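Local coordinates for protein pectinesterase 1 (Solanum lycopersicum, PDB 1XG2) that removes methyl esters from pectin in the plant cell wall through its catalytic beta-helix domain and may prepare ripening fruit for softening by polygalacturonase, at residues A[178-183]-A[244-249]; A[20-25]-A[53-58]. One frame throughout, in Å; residues are numbered along the deposited sequence.

Interaction 1: A[178-183]-A[244-249]; sequences QNMVTA and GWAEWD
In the right-handed parallel beta-helix of the pectinesterase domain, M180 and T182 of strand 179-184 meet A246 and W245, which lie in the long loop between strands 235-236 and 258-262. The contact is a good example of how a beta-helix can carry its active site on one wall, with a loop side chain, here A246, packed on a strand residue that lies near the predicted nucleophile. M180 makes the shortest approach. Its side chain does not start out toward the loop: CG lies anti to the carbonyl carbon (chi1 -47°), and a bend at the next bond (chi2 -80°) brings the thioether end around to A246. The methyl CE reaches A246 CB at 3.6 Å, and SD comes to 3.8 Å from the same A246 CB, so the alanine methyl is approached by both the sulfur and the terminal methyl. Y218, on the next strand of the sheet, touches both M180 and A246. Measured between nearest atoms, the M180 side chain is also about 3 Å from that of D153, the predicted nucleophile, and about 4 Å from that of R221, a probable substrate-binding residue, which places the methionine beside the predicted catalytic site.

The chain turns a corner at V181, and beyond it T182 lies near the indole of W245, the residue before A246. The hydroxyl of T182 is hydrogen-bonded to the backbone oxygen of L219 and not to the indole. W245 is stacked with Y259, and its NE1 is hydrogen-bonded to OE2 of E261. T182 and W245 pass each other obliquely, joined by van der Waals contact alone: OG1 of T182 comes to the six-membered ring, 4.2 Å from CZ3 of W245.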
loop_
_atom_site.group_PDB
_atom_site.type_symbol
_atom_site.label_atom_id
_atom_site.label_comp_id
_atom_site.label_asym_id
_atom_site.label_seq_id
_atom_site.Cartn_x
_atom_site.Cartn_y
_atom_site.Cartn_z
ATOM N N GLN A 178 12.394 10.568 15.162
ATOM C CA GLN A 178 11.518 9.689 15.916
ATOM C C GLN A 178 11.010 8.583 14.982
ATOM O O GLN A 178 10.470 8.865 13.902
ATOM C CB GLN A 178 10.332 10.473 16.441
ATOM C CG GLN A 178 10.689 11.723 17.252
ATOM C CD GLN A 178 9.481 12.290 17.996
ATOM O OE1 GLN A 178 9.580 12.662 19.175
ATOM N NE2 GLN A 178 8.350 12.342 17.327
ATOM N N ASN A 179 11.209 7.337 15.387
ATOM C CA ASN A 179 10.807 6.193 14.567
ATOM C C ASN A 179 9.296 5.989 14.632
ATOM O O ASN A 179 8.685 6.168 15.679
ATOM C CB ASN A 179 11.503 4.914 15.018
ATOM C CG ASN A 179 12.988 4.929 14.749
ATOM O OD1 ASN A 179 13.455 5.642 13.873
ATOM N ND2 ASN A 179 13.746 4.130 15.515
ATOM N N MET A 180 8.718 5.622 13.495
ATOM C CA MET A 180 7.309 5.272 13.382
ATOM C C MET A 180 7.241 3.994 12.557
ATOM O O MET A 180 7.586 4.003 11.367
ATOM C CB MET A 180 6.515 6.364 12.661
ATOM C CG MET A 180 6.782 7.761 13.125
ATOM S SD MET A 180 5.880 8.094 14.629
ATOM C CE MET A 180 6.824 9.487 15.246
ATOM N N VAL A 181 6.786 2.914 13.179
ATOM C CA VAL A 181 6.645 1.620 12.491
ATOM C C VAL A 181 5.683 1.740 11.326
ATOM O O VAL A 181 5.984 1.268 10.232
ATOM C CB VAL A 181 6.166 0.506 13.430
ATOM C CG1 VAL A 181 6.017 -0.828 12.675
ATOM C CG2 VAL A 181 7.150 0.331 14.592
ATOM N N THR A 182 4.547 2.394 11.558
ATOM C CA THR A 182 3.549 2.610 10.491
ATOM C C THR A 182 3.216 4.079 10.267
ATOM O O THR A 182 3.319 4.901 11.171
ATOM C CB THR A 182 2.234 1.850 10.751
ATOM O OG1 THR A 182 1.590 2.340 11.941
ATOM C CG2 THR A 182 2.486 0.381 11.005
ATOM N N ALA A 183 2.838 4.388 9.036
ATOM C CA ALA A 183 2.196 5.646 8.682
ATOM C C ALA A 183 1.106 5.287 7.680
ATOM O O ALA A 183 1.291 5.365 6.466
ATOM C CB ALA A 183 3.190 6.613 8.080
ATOM N N GLY A 244 2.586 5.152 22.779
ATOM C CA GLY A 244 2.226 4.148 21.789
ATOM C C GLY A 244 2.200 4.672 20.366
ATOM O O GLY A 244 2.726 4.030 19.456
ATOM N N TRP A 245 1.563 5.826 20.185
ATOM C CA TRP A 245 1.301 6.412 18.882
ATOM C C TRP A 245 1.624 7.897 18.943
ATOM O O TRP A 245 1.600 8.516 20.031
ATOM C CB TRP A 245 -0.174 6.171 18.485
ATOM C CG TRP A 245 -0.579 4.736 18.628
ATOM C CD1 TRP A 245 -0.919 4.104 19.780
ATOM C CD2 TRP A 245 -0.647 3.730 17.588
ATOM N NE1 TRP A 245 -1.205 2.784 19.536
ATOM C CE2 TRP A 245 -1.048 2.526 18.199
ATOM C CE3 TRP A 245 -0.420 3.734 16.205
ATOM C CZ2 TRP A 245 -1.238 1.344 17.487
ATOM C CZ3 TRP A 245 -0.624 2.556 15.488
ATOM C CH2 TRP A 245 -1.014 1.370 16.140
ATOM N N ALA A 246 1.947 8.471 17.788
ATOM C CA ALA A 246 2.374 9.862 17.699
ATOM C C ALA A 246 1.487 10.679 16.782
ATOM O O ALA A 246 0.916 10.180 15.805
ATOM C CB ALA A 246 3.813 9.941 17.217
ATOM N N GLU A 247 1.395 11.961 17.102
ATOM C CA GLU A 247 0.723 12.916 16.254
ATOM C C GLU A 247 1.448 13.039 14.917
ATOM O O GLU A 247 2.677 12.885 14.843
ATOM C CB GLU A 247 0.692 14.278 16.958
ATOM C CG GLU A 247 -0.166 14.282 18.219
ATOM C CD GLU A 247 -0.129 15.618 18.959
ATOM O OE1 GLU A 247 0.607 16.518 18.520
ATOM O OE2 GLU A 247 -0.840 15.751 19.978
ATOM N N TRP A 248 0.679 13.312 13.870
ATOM C CA TRP A 248 1.226 13.707 12.588
ATOM C C TRP A 248 1.452 15.219 12.580
ATOM O O TRP A 248 2.534 15.688 12.246
ATOM C CB TRP A 248 0.273 13.329 11.452
ATOM C CG TRP A 248 0.770 13.724 10.095
ATOM C CD1 TRP A 248 0.405 14.824 9.376
ATOM C CD2 TRP A 248 1.721 13.016 9.287
ATOM N NE1 TRP A 248 1.067 14.844 8.170
ATOM C CE2 TRP A 248 1.887 13.748 8.096
ATOM C CE3 TRP A 248 2.441 11.826 9.448
ATOM C CZ2 TRP A 248 2.751 13.349 7.090
ATOM C CZ3 TRP A 248 3.302 11.428 8.450
ATOM C CH2 TRP A 248 3.441 12.181 7.277
ATOM N N ASP A 249 0.399 15.965 12.908
ATOM C CA ASP A 249 0.436 17.423 12.916
ATOM C C ASP A 249 -0.618 17.926 13.890
ATOM O O ASP A 249 -1.788 18.110 13.526
ATOM C CB ASP A 249 0.154 17.954 11.508
ATOM C CG ASP A 249 0.289 19.469 11.410
ATOM O OD1 ASP A 249 -0.117 20.039 10.376
ATOM O OD2 ASP A 249 0.794 20.164 12.312
#

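Interaction 2: A[20-25]-A[53-58]; sequences EAVAAA and MNLMIV
No ring, amide or other flat group takes part where V22 and A25 meet L55 and I57; every surface here is a methyl group or an aliphatic branch. V22 divides its two methyls between the partners. With CG1 anti to the backbone N (chi1 172°), that branch of V22 lies 4.1 Å from CD1 of L55, while CG2 of V22 comes equally close, 4.1 Å, to CD1 of I57. V22 and I57 cross at about a right angle, whereas V22 and L55 meet at a slant.

This is the N-terminal part of the parallel beta-helix, where helix 18-24 lies against strand 55-59, consistent with the N-terminal helix that caps the coil in pectin-lyase-like beta-helices. L55 and I57, two residues apart on that strand, also touch V48 of strand 46-48, and L55 reaches Y33 and I35 of the adjacent strand. L55 forks between its two partners: CD2 is the branch that meets A25, 4.2 Å from A25 CB. A25 follows the end of the helix, its N bonded to V22 O at 3.1 Å. Alongside, NZ of K52 donates to the carbonyl oxygens of A23 and A25.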
loop_
_atom_site.group_PDB
_atom_site.type_symbol
_atom_site.label_atom_id
_atom_site.label_comp_id
_atom_site.label_asym_id
_atom_site.label_seq_id
_atom_site.Cartn_x
_atom_site.Cartn_y
_atom_site.Cartn_z
ATOM N N GLU A 20 15.949 -8.234 -16.877
ATOM C CA GLU A 20 15.852 -8.978 -18.133
ATOM C C GLU A 20 14.893 -10.164 -18.015
ATOM O O GLU A 20 14.095 -10.421 -18.913
ATOM C CB GLU A 20 17.216 -9.523 -18.544
ATOM C CG GLU A 20 18.253 -8.510 -18.992
ATOM C CD GLU A 20 19.629 -9.162 -19.101
ATOM O OE1 GLU A 20 19.889 -9.790 -20.150
ATOM O OE2 GLU A 20 20.429 -9.090 -18.132
ATOM N N ALA A 21 14.986 -10.889 -16.904
ATOM C CA ALA A 21 14.111 -12.032 -16.662
ATOM C C ALA A 21 12.644 -11.622 -16.548
ATOM O O ALA A 21 11.758 -12.292 -17.086
ATOM C CB ALA A 21 14.558 -12.793 -15.416
ATOM N N VAL A 22 12.385 -10.510 -15.866
ATOM C CA VAL A 22 11.023 -10.024 -15.739
ATOM C C VAL A 22 10.455 -9.641 -17.108
ATOM O O VAL A 22 9.333 -10.018 -17.434
ATOM C CB VAL A 22 10.930 -8.838 -14.757
ATOM C CG1 VAL A 22 9.543 -8.220 -14.796
ATOM C CG2 VAL A 22 11.284 -9.302 -13.340
ATOM N N ALA A 23 11.230 -8.907 -17.906
ATOM C CA ALA A 23 10.808 -8.533 -19.261
ATOM C C ALA A 23 10.476 -9.744 -20.149
ATOM O O ALA A 23 9.515 -9.705 -20.920
ATOM C CB ALA A 23 11.874 -7.658 -19.932
ATOM N N ALA A 24 11.239 -10.821 -20.014
ATOM C CA ALA A 24 11.036 -12.022 -20.825
ATOM C C ALA A 24 9.941 -12.922 -20.267
ATOM O O ALA A 24 9.545 -13.883 -20.915
ATOM C CB ALA A 24 12.336 -12.809 -20.924
ATOM N N ALA A 25 9.466 -12.642 -19.058
ATOM C CA ALA A 25 8.390 -13.441 -18.478
ATOM C C ALA A 25 7.117 -13.214 -19.294
ATOM O O ALA A 25 6.935 -12.147 -19.862
ATOM C CB ALA A 25 8.172 -13.068 -17.031
ATOM N N MET A 53 1.676 -10.791 -14.544
ATOM C CA MET A 53 0.794 -11.396 -13.554
ATOM C C MET A 53 1.330 -12.747 -13.078
ATOM O O MET A 53 1.969 -13.487 -13.815
ATOM C CB MET A 53 -0.584 -11.578 -14.191
ATOM C CG MET A 53 -1.335 -10.253 -14.350
ATOM S SD MET A 53 -2.756 -10.403 -15.441
ATOM C CE MET A 53 -3.753 -11.479 -14.403
ATOM N N ASN A 54 1.035 -13.065 -11.825
ATOM C CA ASN A 54 1.346 -14.372 -11.262
ATOM C C ASN A 54 2.837 -14.701 -11.340
ATOM O O ASN A 54 3.220 -15.859 -11.555
ATOM C CB ASN A 54 0.499 -15.455 -11.955
ATOM C CG ASN A 54 -0.975 -15.301 -11.671
ATOM O OD1 ASN A 54 -1.382 -15.168 -10.517
ATOM N ND2 ASN A 54 -1.790 -15.306 -12.725
ATOM N N LEU A 55 3.663 -13.671 -11.167
ATOM C CA LEU A 55 5.108 -13.808 -11.200
ATOM C C LEU A 55 5.606 -14.068 -9.790
ATOM O O LEU A 55 5.244 -13.333 -8.875
ATOM C CB LEU A 55 5.760 -12.518 -11.705
ATOM C CG LEU A 55 6.645 -12.553 -12.943
ATOM C CD1 LEU A 55 7.435 -11.247 -13.042
ATOM C CD2 LEU A 55 7.594 -13.747 -12.942
ATOM N N MET A 56 6.450 -15.083 -9.637
ATOM C CA MET A 56 7.156 -15.351 -8.396
ATOM C C MET A 56 8.642 -15.053 -8.598
ATOM O O MET A 56 9.272 -15.591 -9.506
ATOM C CB MET A 56 6.974 -16.807 -7.985
ATOM C CG MET A 56 7.727 -17.200 -6.715
ATOM S SD MET A 56 7.232 -18.828 -6.175
ATOM C CE MET A 56 7.957 -18.916 -4.586
ATOM N N ILE A 57 9.186 -14.158 -7.780
ATOM C CA ILE A 57 10.613 -13.871 -7.786
ATOM C C ILE A 57 11.145 -14.466 -6.498
ATOM O O ILE A 57 10.737 -14.078 -5.418
ATOM C CB ILE A 57 10.883 -12.363 -7.874
ATOM C CG1 ILE A 57 10.390 -11.827 -9.223
ATOM C CG2 ILE A 57 12.374 -12.062 -7.696
ATOM C CD1 ILE A 57 10.617 -10.342 -9.446
ATOM N N VAL A 58 12.042 -15.435 -6.623
ATOM C CA VAL A 58 12.551 -16.145 -5.461
ATOM C C VAL A 58 14.069 -16.157 -5.518
ATOM O O VAL A 58 14.640 -16.466 -6.556
ATOM C CB VAL A 58 11.943 -17.587 -5.370
ATOM C CG1 VAL A 58 12.237 -18.408 -6.597
ATOM C CG2 VAL A 58 12.406 -18.303 -4.124
#

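Interactions 1 and 2 belong to one beta-helix but stand on opposite sides of the centre of the chain, with their own centres 35 Å apart and their nearest atoms about 22 Å apart, so neither touches the other. Along the chain both segments of interaction 2 precede both of interaction 1. Interaction 2 joins a helix to an early strand, away from the known or predicted functional sites, whereas interaction 1 joins a later strand to a loop beside D153, the predicted nucleophile, and R221, which probably binds substrate. Neither has a hydrogen bond between its segments; interaction 2 is wholly aliphatic, while interaction 1 adds a threonine and an indole.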